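Local structure of lysosome-associated membrane glycoprotein 1 (Mus musculus, 5GV0) at residues L69-G74 against Q85-N90; K109-T114 against T123-F128. The protein is a heavily glycosylated membrane protein of the lysosome, whose membrane-proximal luminal domain probably takes part in the assembly of the protein with itself. One frame throughout, in Å; residues are numbered along the deposited sequence.

From the N terminus, the chain first passes strands 5-11 to 57-64 and then enters strand 67-76, where interaction 1 begins. Its return along strand 81-92 closes a beta hairpin, with 10 residues between the segments 69-74 and 85-90. Interaction 2 opens afterwards: the chain turns a corner at Leu111, runs through strands 112-114 and 118-121, and comes back at 125-128. The two closures follow in series, neither enclosing the other. Interaction 1 pairs two adjacent strands inside the antiparallel sheet, with strand 57-64 beside 67-76 and strands 100-105 and 112-114 pairing with 81-92; interaction 2 joins a margin of that sheet to strand 125-128 of the mixed sheet. Their centres lie about 13 Å apart.

Interaction 1 (L69-G74 against Q85-N90); sequences LELQFG and QGVRLN. With NAG (2-acetamido-2-deoxy-beta-D-glucopyranose), chain E; SO4 (sulfate ion), chain B.
Glu70 OE1 accepts three N-H groups: Arg88 NH2 at 2.7 Å, Arg88 NE at 2.8 Å and, from its own strand, Gln72 NE2 at 2.9 Å. All three come from outside the carboxylate plane, but Arg88 takes the oxygen side-on in a salt bridge, near its guanidinium plane. With CG anti to the backbone N (chi1 -176°), Glu70 runs alongside Arg88 in the same direction. At another edge Arg88 NH1 bonds O4 of a sulfate, probably from the crystallisation liquor, at 2.7 Å, while the acetamido group of the sugar on Asn90 lies over one guanidinium face, N2 above its centre. Gripped at its edge by carboxylate and sulfate, the guanidinium is probably fixed in its rotation.

Beneath this polar cluster the antiparallel strands pair through Glu70 N to Arg88 O (2.8 Å) and its reciprocal bond. A classic beta bulge, Gln85 N and Gly86 N both donating to Gln72 O, interrupts the pairing, which resumes between Gly74 and Phe83. On the reverse face Leu69 CD1 packs on Val87 CG1 at 3.8 Å, and Leu71 CD2 on Val87 CG2. These apolar side chains face strands 14-30 and 133-138 of the mixed sheet, while strand 57-64 flanks 67-76.

Interaction 2 (K109-T114 against T123-F128); sequences KALQAT and TEEHIF
Ala110 and Leu111 meet Glu125 and Ile127 in a small side-chain contact between the two sheets of the luminal domain, with no direct hydrogen bond from one segment to the other. Only 131 Å² is buried, and the nearest alpha carbons, those of Ala110 and Ile127, remain 7.7 Å apart, too far for strand pairing. Strand 112-114 belongs to the antiparallel sheet; before the corner at Leu111, Ala110 also bonds through its backbone to Leu84 of strand 81-92, as Ala113 does to Phe82. Strand 125-128 belongs to the mixed sheet and pairs with strand 133-138.

The closest touch is apolar: the end methyl of Ile127, CD1, reaches the methyl of Ala110, CB, at 3.7 Å. Ile127 CG1 lies anti to the carbonyl carbon (chi1 -58°), and the chain continues extended (chi2 174°), which carries CD1 across the gap. Leu111 CD2 lies farther from Ile127 CD1, at 4.5 Å. Glu125, also extended, lays its carboxylate beside these groups, with OE2 4.1 Å from Ala110 CB and OE1 at the same distance from Leu111 CD2. One water completes the crossing: it accepts from Leu111 N at 2.8 Å and donates to Glu125 OE1 at 2.7 Å. Tyr119 of strand 118-121 touches both Leu111 and Glu125, while Leu84 lies against Ile127.

The carboxylate thus meets the methyls by van der Waals contact alone, and its one polar tie to the opposing segment is the water, which also serves Leu111 N; the seam between the sheets combines a small apolar core with a hydrated polar side.

Interaction 1 (L69-G74 against Q85-N90)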
# COMPACT_ATOMS: atom_id res chain seq x y z
N LEU A 69 8.77 -1.52 -0.63
CA LEU A 69 7.59 -0.93 -0.02
C LEU A 69 6.76 -1.99 0.66
O LEU A 69 6.38 -2.97 0.02
CB LEU A 69 6.73 -0.23 -1.08
CG LEU A 69 5.36 0.25 -0.60
CD1 LEU A 69 5.50 1.44 0.35
CD2 LEU A 69 4.46 0.61 -1.78
N GLU A 70 6.47 -1.81 1.95
CA GLU A 70 5.59 -2.75 2.64
C GLU A 70 4.35 -2.04 3.14
O GLU A 70 4.42 -1.00 3.80
CB GLU A 70 6.29 -3.44 3.80
CG GLU A 70 5.40 -4.51 4.47
CD GLU A 70 6.12 -5.29 5.54
OE1 GLU A 70 6.38 -4.71 6.61
OE2 GLU A 70 6.43 -6.48 5.31
N LEU A 71 3.21 -2.62 2.80
CA LEU A 71 1.92 -2.16 3.30
C LEU A 71 1.50 -3.08 4.42
O LEU A 71 1.60 -4.31 4.31
CB LEU A 71 0.87 -2.18 2.19
CG LEU A 71 1.23 -1.45 0.91
CD1 LEU A 71 0.08 -1.54 -0.07
CD2 LEU A 71 1.58 -0.00 1.22
N GLN A 72 1.04 -2.50 5.52
CA GLN A 72 0.58 -3.27 6.65
C GLN A 72 -0.89 -2.99 6.87
O GLN A 72 -1.30 -1.84 6.95
CB GLN A 72 1.39 -2.95 7.91
CG GLN A 72 2.88 -3.13 7.71
CD GLN A 72 3.64 -3.32 9.01
OE1 GLN A 72 3.15 -3.00 10.09
NE2 GLN A 72 4.85 -3.86 8.91
N PHE A 73 -1.68 -4.05 6.95
CA PHE A 73 -3.11 -3.94 7.17
C PHE A 73 -3.44 -4.44 8.56
O PHE A 73 -2.86 -5.41 9.05
CB PHE A 73 -3.89 -4.74 6.12
CG PHE A 73 -3.75 -4.20 4.73
CD1 PHE A 73 -2.66 -4.54 3.94
CD2 PHE A 73 -4.69 -3.32 4.23
CE1 PHE A 73 -2.52 -4.02 2.66
CE2 PHE A 73 -4.56 -2.80 2.95
CZ PHE A 73 -3.48 -3.15 2.17
N GLY A 74 -4.37 -3.75 9.21
CA GLY A 74 -4.83 -4.13 10.53
C GLY A 74 -6.32 -4.28 10.54
O GLY A 74 -7.02 -3.94 9.59
N GLN A 85 -2.93 0.23 7.89
CA GLN A 85 -2.51 0.87 9.13
C GLN A 85 -1.05 1.31 9.09
O GLN A 85 -0.63 2.11 9.92
CB GLN A 85 -2.77 -0.06 10.32
CG GLN A 85 -1.93 -1.31 10.37
CD GLN A 85 -2.23 -2.15 11.59
OE1 GLN A 85 -2.97 -1.73 12.49
NE2 GLN A 85 -1.67 -3.36 11.63
N GLY A 86 -0.28 0.81 8.14
CA GLY A 86 1.12 1.15 8.12
C GLY A 86 1.78 1.09 6.76
O GLY A 86 1.36 0.33 5.89
N VAL A 87 2.81 1.91 6.59
CA VAL A 87 3.66 1.88 5.41
C VAL A 87 5.12 1.90 5.84
O VAL A 87 5.50 2.68 6.72
CB VAL A 87 3.37 3.09 4.49
CG1 VAL A 87 4.52 3.32 3.49
CG2 VAL A 87 2.05 2.90 3.77
N ARG A 88 5.93 1.03 5.23
CA ARG A 88 7.38 1.04 5.41
C ARG A 88 8.03 1.14 4.05
O ARG A 88 7.68 0.39 3.14
CB ARG A 88 7.88 -0.23 6.11
CG ARG A 88 7.32 -0.50 7.49
CD ARG A 88 8.22 -1.45 8.26
NE ARG A 88 8.12 -2.84 7.82
CZ ARG A 88 8.98 -3.80 8.18
NH1 ARG A 88 10.00 -3.50 8.97
NH2 ARG A 88 8.81 -5.04 7.75
N LEU A 89 8.98 2.05 3.91
CA LEU A 89 9.71 2.18 2.66
C LEU A 89 11.21 2.18 2.89
O LEU A 89 11.73 2.98 3.67
CB LEU A 89 9.29 3.47 1.94
CG LEU A 89 10.06 3.80 0.66
CD1 LEU A 89 9.71 2.84 -0.46
CD2 LEU A 89 9.80 5.24 0.24
N ASN A 90 11.92 1.27 2.22
CA ASN A 90 13.37 1.34 2.12
C ASN A 90 13.71 1.79 0.71
O ASN A 90 13.16 1.26 -0.25
CB ASN A 90 14.03 -0.02 2.38
CG ASN A 90 13.96 -0.45 3.83
OD1 ASN A 90 13.62 0.33 4.72
ND2 ASN A 90 14.31 -1.71 4.07
C1 NAG E . 14.30 -2.29 5.38
C2 NAG E . 13.31 -3.45 5.43
C3 NAG E . 13.35 -4.13 6.80
C4 NAG E . 14.78 -4.52 7.16
C5 NAG E . 15.69 -3.30 7.04
C6 NAG E . 17.15 -3.63 7.28
C7 NAG E . 11.25 -3.39 4.08
C8 NAG E . 9.89 -2.79 3.92
N2 NAG E . 11.96 -2.98 5.13
O3 NAG E . 12.54 -5.30 6.76
O4 NAG E . 14.83 -5.01 8.49
O5 NAG E . 15.60 -2.77 5.71
O6 NAG E . 17.69 -4.41 6.22
O7 NAG E . 11.69 -4.23 3.29
S SO4 B . 11.55 -7.04 9.72
O1 SO4 B . 10.37 -7.61 9.09
O2 SO4 B . 11.43 -7.20 11.17
O3 SO4 B . 12.75 -7.72 9.25
O4 SO4 B . 11.64 -5.61 9.40

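Interaction 2 (K109-T114 against T123-F128)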
# COMPACT_ATOMS: atom_id res chain seq x y z
N LYS A 109 -4.77 5.12 8.80
CA LYS A 109 -6.07 4.46 8.68
C LYS A 109 -6.68 4.86 7.36
O LYS A 109 -7.33 5.91 7.24
CB LYS A 109 -7.00 4.81 9.85
CG LYS A 109 -8.33 4.07 9.77
CD LYS A 109 -9.10 4.10 11.08
CE LYS A 109 -8.54 3.09 12.07
NZ LYS A 109 -9.35 3.03 13.32
N ALA A 110 -6.44 4.04 6.35
CA ALA A 110 -6.97 4.29 5.02
C ALA A 110 -7.46 2.97 4.44
O ALA A 110 -7.26 1.91 5.03
CB ALA A 110 -5.90 4.92 4.12
N LEU A 111 -8.11 3.06 3.28
CA LEU A 111 -8.61 1.89 2.57
C LEU A 111 -9.48 1.03 3.50
O LEU A 111 -9.43 -0.20 3.47
CB LEU A 111 -7.45 1.07 1.99
CG LEU A 111 -6.30 1.82 1.32
CD1 LEU A 111 -5.28 0.84 0.71
CD2 LEU A 111 -6.82 2.79 0.25
N GLN A 112 -10.28 1.68 4.32
CA GLN A 112 -11.05 0.99 5.35
C GLN A 112 -12.35 0.41 4.80
O GLN A 112 -13.10 1.09 4.11
CB GLN A 112 -11.35 1.93 6.51
CG GLN A 112 -12.10 1.27 7.66
CD GLN A 112 -12.19 2.14 8.89
OE1 GLN A 112 -11.43 1.97 9.85
NE2 GLN A 112 -13.12 3.09 8.88
N ALA A 113 -12.61 -0.85 5.15
CA ALA A 113 -13.85 -1.49 4.77
C ALA A 113 -14.23 -2.57 5.76
O ALA A 113 -13.41 -3.04 6.56
CB ALA A 113 -13.75 -2.09 3.36
N THR A 114 -15.50 -2.95 5.71
CA THR A 114 -16.03 -4.04 6.50
C THR A 114 -15.34 -5.36 6.18
O THR A 114 -15.18 -5.73 5.02
CB THR A 114 -17.53 -4.19 6.24
OG1 THR A 114 -18.17 -2.93 6.46
CG2 THR A 114 -18.13 -5.26 7.14
N THR A 123 -10.85 7.07 -7.35
CA THR A 123 -10.43 8.45 -7.14
C THR A 123 -9.08 8.44 -6.43
O THR A 123 -8.94 7.84 -5.37
CB THR A 123 -11.45 9.25 -6.30
OG1 THR A 123 -12.70 9.28 -6.98
CG2 THR A 123 -10.97 10.69 -6.08
N GLU A 124 -8.09 9.09 -7.04
CA GLU A 124 -6.75 9.18 -6.49
C GLU A 124 -6.74 9.66 -5.04
O GLU A 124 -7.31 10.70 -4.73
CB GLU A 124 -5.94 10.14 -7.37
CG GLU A 124 -4.44 10.16 -7.17
CD GLU A 124 -3.75 10.97 -8.26
OE1 GLU A 124 -2.53 11.23 -8.14
OE2 GLU A 124 -4.42 11.33 -9.25
N GLU A 125 -6.13 8.88 -4.14
CA GLU A 125 -5.97 9.30 -2.75
C GLU A 125 -4.50 9.44 -2.41
O GLU A 125 -3.72 8.50 -2.57
CB GLU A 125 -6.63 8.33 -1.77
CG GLU A 125 -6.56 8.83 -0.33
CD GLU A 125 -7.12 7.86 0.69
OE1 GLU A 125 -7.62 6.80 0.29
OE2 GLU A 125 -7.05 8.17 1.90
N HIS A 126 -4.12 10.61 -1.93
CA HIS A 126 -2.75 10.86 -1.52
C HIS A 126 -2.63 10.63 -0.03
O HIS A 126 -3.01 11.48 0.77
CB HIS A 126 -2.32 12.28 -1.90
CG HIS A 126 -2.52 12.59 -3.35
ND1 HIS A 126 -1.68 12.11 -4.33
CD2 HIS A 126 -3.45 13.34 -3.98
CE1 HIS A 126 -2.09 12.56 -5.51
NE2 HIS A 126 -3.16 13.30 -5.32
N ILE A 127 -2.12 9.47 0.34
CA ILE A 127 -2.01 9.11 1.75
C ILE A 127 -0.71 9.65 2.34
O ILE A 127 0.38 9.26 1.92
CB ILE A 127 -2.07 7.59 1.95
CG1 ILE A 127 -3.38 7.03 1.39
CG2 ILE A 127 -1.94 7.26 3.44
CD1 ILE A 127 -3.44 5.50 1.42
N PHE A 128 -0.84 10.55 3.30
CA PHE A 128 0.30 11.12 4.00
C PHE A 128 1.03 10.03 4.78
O PHE A 128 0.44 9.34 5.59
CB PHE A 128 -0.17 12.24 4.93
CG PHE A 128 0.93 12.95 5.69
CD1 PHE A 128 1.49 12.40 6.83
CD2 PHE A 128 1.34 14.22 5.29
CE1 PHE A 128 2.47 13.07 7.54
CE2 PHE A 128 2.33 14.90 6.01
CZ PHE A 128 2.89 14.32 7.13
O HOH W 1 -9.07 5.38 2.09